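Local atomic coordinates of MgGH51 (Meripilus giganteus, PDB entry 6ZPV), a protein that probably hydrolyses terminal alpha-L-arabinofuranosyl residues from arabinose-containing polysaccharides, as a fungal GH51 alpha-L-arabinofuranosidase. Residues A356-V367 against A381-P392. Numbering follows the deposited sequence.
Sequences AGSYPYRWHDFV and ATTNAWNPVLSP. With NAG (2-acetamido-2-deoxy-beta-D-glucopyranose), chain B; NAG (2-acetamido-2-deoxy-beta-D-glucopyranose), chain C; BMA (beta-D-mannopyranose), chain D; MAN (alpha-D-mannopyranose), chain E.
W363 meets segment 381-392 with one face and one edge of its indole, a worked example of how a helix of a (beta/alpha)8 barrel packs against the loop that follows the next strand. With CG anti to the backbone N (chi1 168°), the ring lies under L390 CD1, which stands 4.0 Å from the centroid of the W363 five-membered ring, almost on its normal, while A381 CB lies over the six-membered ring; both are CH-pi contacts. V367 CG2, from the next helical turn, backs the opposite face. At the edge, W363 NE1 donates to P392 O at 2.9 Å, in the carbonyl plane and on a lone pair. P392 O lies 16° out of the indole plane; this bond and the packing on both faces limit how the ring can turn. V367 CG1 also packs on P392 CG, beyond the cis peptide bond that joins S391 to P392.

Y359, one turn earlier, crosses L390 at about a right angle, its CE2 3.8 Å from L390 CD1. T383 CG2 approaches the same ring obliquely, 3.4 Å from Y359 CD2. The phenol oxygen accepts a bent bond from T382 N (3.1 Å, 139°) and is also hydrogen-bonded to V348 O. Nearer the start of the helix, P360 and P388 meet at about a right angle through their CG atoms, and a water bridges P360 O to S391 N.

The loop's far side carries glycan: W386 lays its ring face on NAG of chain B, and N387 ND2 donates a hydrogen bond to O3 of NAG of chain C. W363 and V367 of helix 359-373 also touch V348 of strand 345-348, while L390 and A381 touch Y397 of strand 396-403.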
# COMPACT_ATOMS: atom_id res chain seq x y z
N ALA A 356 -17.09 14.77 13.75
CA ALA A 356 -17.79 14.08 14.84
C ALA A 356 -19.19 14.59 15.10
O ALA A 356 -19.95 13.93 15.81
CB ALA A 356 -16.92 14.08 16.06
N GLY A 357 -19.52 15.79 14.58
CA GLY A 357 -20.90 16.27 14.70
C GLY A 357 -21.89 15.45 13.93
O GLY A 357 -23.02 15.28 14.42
N SER A 358 -21.51 14.90 12.80
CA SER A 358 -22.39 14.04 11.98
C SER A 358 -22.12 12.56 12.14
O SER A 358 -22.98 11.76 11.75
CB SER A 358 -22.28 14.45 10.53
OG SER A 358 -20.97 14.16 10.08
N TYR A 359 -20.94 12.18 12.61
CA TYR A 359 -20.65 10.73 12.64
C TYR A 359 -21.69 9.97 13.44
O TYR A 359 -21.99 8.83 13.05
CB TYR A 359 -19.24 10.41 13.14
CG TYR A 359 -18.78 9.00 12.85
CD1 TYR A 359 -18.58 8.55 11.55
CD2 TYR A 359 -18.43 8.11 13.86
CE1 TYR A 359 -18.05 7.32 11.24
CE2 TYR A 359 -17.85 6.88 13.58
CZ TYR A 359 -17.61 6.51 12.27
OH TYR A 359 -16.95 5.31 12.03
N PRO A 360 -22.27 10.46 14.56
CA PRO A 360 -23.24 9.62 15.25
C PRO A 360 -24.38 9.10 14.35
O PRO A 360 -24.69 7.92 14.37
CB PRO A 360 -23.67 10.45 16.42
CG PRO A 360 -22.45 11.31 16.74
CD PRO A 360 -21.90 11.65 15.37
N TYR A 361 -24.97 9.95 13.53
CA TYR A 361 -26.05 9.48 12.65
C TYR A 361 -25.50 8.70 11.47
O TYR A 361 -26.16 7.80 10.96
CB TYR A 361 -27.06 10.58 12.24
CG TYR A 361 -26.59 11.63 11.24
CD1 TYR A 361 -26.38 11.31 9.91
CD2 TYR A 361 -26.40 12.95 11.60
CE1 TYR A 361 -25.99 12.28 8.99
CE2 TYR A 361 -26.00 13.92 10.70
CZ TYR A 361 -25.83 13.59 9.38
OH TYR A 361 -25.42 14.59 8.50
N ARG A 362 -24.32 9.09 10.97
CA ARG A 362 -23.73 8.35 9.85
C ARG A 362 -23.36 6.90 10.29
O ARG A 362 -23.75 5.93 9.61
CB ARG A 362 -22.54 9.09 9.24
CG ARG A 362 -22.94 10.43 8.66
CD ARG A 362 -21.80 11.19 7.98
NE ARG A 362 -20.73 11.61 8.88
CZ ARG A 362 -19.48 11.15 8.95
NH1 ARG A 362 -19.08 10.11 8.24
NH2 ARG A 362 -18.61 11.76 9.72
N TRP A 363 -22.62 6.80 11.38
CA TRP A 363 -22.34 5.48 11.98
C TRP A 363 -23.65 4.75 12.25
O TRP A 363 -23.78 3.55 11.91
CB TRP A 363 -21.57 5.68 13.31
CG TRP A 363 -21.48 4.44 14.15
CD1 TRP A 363 -22.31 4.05 15.14
CD2 TRP A 363 -20.50 3.39 14.02
NE1 TRP A 363 -21.96 2.84 15.63
CE2 TRP A 363 -20.84 2.41 14.96
CE3 TRP A 363 -19.40 3.15 13.19
CZ2 TRP A 363 -20.12 1.24 15.13
CZ3 TRP A 363 -18.69 1.99 13.35
CH2 TRP A 363 -19.04 1.04 14.31
N HIS A 364 -24.61 5.37 12.93
CA HIS A 364 -25.83 4.63 13.26
C HIS A 364 -26.48 4.08 12.00
O HIS A 364 -26.86 2.89 11.96
CB HIS A 364 -26.80 5.54 14.00
CG HIS A 364 -28.11 4.84 14.28
ND1 HIS A 364 -29.13 4.76 13.34
CD2 HIS A 364 -28.49 4.10 15.32
CE1 HIS A 364 -30.13 4.04 13.85
NE2 HIS A 364 -29.77 3.64 15.01
N ASP A 365 -26.65 4.92 11.00
CA ASP A 365 -27.45 4.47 9.85
C ASP A 365 -26.65 3.46 8.98
O ASP A 365 -27.22 2.47 8.55
CB ASP A 365 -27.92 5.67 9.02
CG ASP A 365 -28.92 6.57 9.76
OD1 ASP A 365 -29.31 6.25 10.90
OD2 ASP A 365 -29.35 7.55 9.14
N PHE A 366 -25.35 3.71 8.79
CA PHE A 366 -24.54 2.72 8.07
C PHE A 366 -24.49 1.43 8.81
O PHE A 366 -24.72 0.39 8.18
CB PHE A 366 -23.12 3.26 7.78
CG PHE A 366 -22.95 4.06 6.51
CD1 PHE A 366 -23.28 5.41 6.48
CD2 PHE A 366 -22.51 3.44 5.38
CE1 PHE A 366 -23.15 6.12 5.30
CE2 PHE A 366 -22.38 4.16 4.18
CZ PHE A 366 -22.69 5.49 4.15
N VAL A 367 -24.12 1.42 10.08
CA VAL A 367 -23.88 0.13 10.75
C VAL A 367 -25.22 -0.59 10.99
O VAL A 367 -25.28 -1.82 10.87
CB VAL A 367 -23.05 0.29 12.03
CG1 VAL A 367 -22.91 -1.02 12.77
CG2 VAL A 367 -21.71 0.87 11.68
N ALA A 381 -15.28 1.71 14.25
CA ALA A 381 -15.56 3.14 14.31
C ALA A 381 -14.25 3.94 14.22
O ALA A 381 -13.19 3.48 14.70
CB ALA A 381 -16.32 3.44 15.57
N THR A 382 -14.37 5.18 13.71
CA THR A 382 -13.18 5.97 13.43
C THR A 382 -13.12 7.29 14.19
O THR A 382 -12.13 8.03 14.07
CB THR A 382 -13.10 6.28 11.93
OG1 THR A 382 -14.14 7.22 11.67
CG2 THR A 382 -13.19 5.04 11.07
N THR A 383 -14.17 7.64 14.95
CA THR A 383 -14.09 8.76 15.86
C THR A 383 -13.12 8.41 17.03
O THR A 383 -12.75 7.24 17.21
CB THR A 383 -15.48 9.13 16.38
OG1 THR A 383 -16.27 7.94 16.56
CG2 THR A 383 -16.18 10.08 15.43
N ASN A 384 -12.79 9.43 17.82
CA ASN A 384 -12.01 9.17 19.04
C ASN A 384 -12.84 8.27 19.95
O ASN A 384 -14.11 8.40 20.02
CB ASN A 384 -11.71 10.49 19.76
CG ASN A 384 -10.83 11.40 18.96
OD1 ASN A 384 -9.95 10.95 18.22
ND2 ASN A 384 -11.03 12.70 19.12
N ALA A 385 -12.19 7.38 20.64
CA ALA A 385 -12.94 6.36 21.39
C ALA A 385 -13.88 7.01 22.38
O ALA A 385 -13.45 7.80 23.22
CB ALA A 385 -11.95 5.44 22.05
N TRP A 386 -15.15 6.66 22.27
CA TRP A 386 -16.21 6.95 23.25
C TRP A 386 -16.67 8.40 23.30
O TRP A 386 -17.56 8.71 24.12
CB TRP A 386 -15.81 6.47 24.67
CG TRP A 386 -15.35 5.06 24.62
CD1 TRP A 386 -14.09 4.62 24.86
CD2 TRP A 386 -16.09 3.91 24.23
NE1 TRP A 386 -13.96 3.27 24.60
CE2 TRP A 386 -15.20 2.82 24.25
CE3 TRP A 386 -17.41 3.70 23.87
CZ2 TRP A 386 -15.61 1.54 23.89
CZ3 TRP A 386 -17.83 2.43 23.53
CH2 TRP A 386 -16.92 1.37 23.54
N ASN A 387 -16.16 9.26 22.45
CA ASN A 387 -16.54 10.69 22.44
C ASN A 387 -16.52 11.15 21.00
O ASN A 387 -15.45 11.42 20.45
CB ASN A 387 -15.64 11.54 23.30
CG ASN A 387 -15.78 11.31 24.77
OD1 ASN A 387 -16.80 11.74 25.34
ND2 ASN A 387 -14.84 10.59 25.38
N PRO A 388 -17.68 11.19 20.29
CA PRO A 388 -19.01 11.10 20.84
C PRO A 388 -19.43 9.67 21.09
O PRO A 388 -18.88 8.72 20.55
CB PRO A 388 -19.86 11.69 19.70
CG PRO A 388 -19.09 11.35 18.44
CD PRO A 388 -17.64 11.49 18.85
N VAL A 389 -20.50 9.54 21.84
CA VAL A 389 -21.07 8.23 22.16
C VAL A 389 -21.90 7.72 20.98
O VAL A 389 -22.77 8.41 20.49
CB VAL A 389 -21.95 8.35 23.38
CG1 VAL A 389 -22.53 6.98 23.69
CG2 VAL A 389 -21.17 8.97 24.55
N LEU A 390 -21.54 6.56 20.45
CA LEU A 390 -22.15 5.97 19.26
C LEU A 390 -23.17 4.89 19.56
O LEU A 390 -23.03 4.17 20.55
CB LEU A 390 -21.09 5.43 18.32
CG LEU A 390 -20.02 6.42 17.90
CD1 LEU A 390 -18.95 5.70 17.05
CD2 LEU A 390 -20.60 7.59 17.13
N SER A 391 -24.16 4.78 18.68
CA SER A 391 -25.18 3.72 18.71
C SER A 391 -25.28 3.18 17.29
O SER A 391 -25.49 3.94 16.35
CB SER A 391 -26.50 4.32 19.13
OG SER A 391 -27.49 3.33 19.07
N PRO A 392 -25.18 1.85 17.06
CA PRO A 392 -24.90 0.83 18.07
C PRO A 392 -23.51 0.99 18.69
O PRO A 392 -22.62 1.65 18.17
CB PRO A 392 -25.02 -0.48 17.24
CG PRO A 392 -24.63 -0.10 15.88
CD PRO A 392 -25.21 1.26 15.72
C1 NAG B . -15.36 0.63 28.18
C2 NAG B . -16.72 1.30 27.88
C3 NAG B . -16.66 2.79 27.59
C4 NAG B . -15.79 3.59 28.50
C5 NAG B . -14.48 2.83 28.64
C6 NAG B . -13.57 3.49 29.70
C7 NAG B . -18.22 -0.46 27.07
C8 NAG B . -18.70 -1.28 25.87
N2 NAG B . -17.43 0.57 26.84
O3 NAG B . -17.99 3.36 27.50
O4 NAG B . -15.43 4.89 28.01
O5 NAG B . -14.65 1.51 29.11
O6 NAG B . -14.27 3.65 30.94
O7 NAG B . -18.62 -0.71 28.21
C1 NAG C . -16.17 5.99 28.49
C2 NAG C . -15.35 7.25 28.28
C3 NAG C . -16.12 8.45 28.72
C4 NAG C . -17.44 8.42 27.94
C5 NAG C . -18.15 7.06 28.00
C6 NAG C . -19.41 6.95 27.10
C7 NAG C . -12.91 7.13 28.39
C8 NAG C . -11.71 7.04 29.33
N2 NAG C . -14.07 7.15 28.99
O3 NAG C . -15.39 9.62 28.33
O4 NAG C . -18.40 9.34 28.50
O5 NAG C . -17.29 6.01 27.61
O6 NAG C . -20.09 5.67 27.04
O7 NAG C . -12.74 7.10 27.18
C1 BMA D . -18.48 10.63 27.97
C2 BMA D . -19.92 11.12 28.24
C3 BMA D . -20.06 12.58 27.82
C4 BMA D . -19.01 13.45 28.52
C5 BMA D . -17.63 12.86 28.33
C6 BMA D . -16.60 13.62 29.20
O2 BMA D . -20.31 10.96 29.62
O3 BMA D . -21.37 13.07 28.17
O4 BMA D . -19.05 14.80 28.08
O5 BMA D . -17.60 11.50 28.75
O6 BMA D . -15.29 13.23 28.71
C1 MAN E . -22.23 13.17 27.05
C2 MAN E . -23.40 14.05 27.45
C3 MAN E . -24.33 13.39 28.52
C4 MAN E . -24.73 12.02 28.03
C5 MAN E . -23.50 11.16 27.68
C6 MAN E . -23.91 9.74 27.19
O2 MAN E . -24.19 14.37 26.27
O3 MAN E . -25.50 14.16 28.66
O4 MAN E . -25.53 11.38 29.03
O5 MAN E . -22.72 11.88 26.71
O6 MAN E . -24.54 9.89 25.88
O HOH W 1 -24.49 7.06 17.04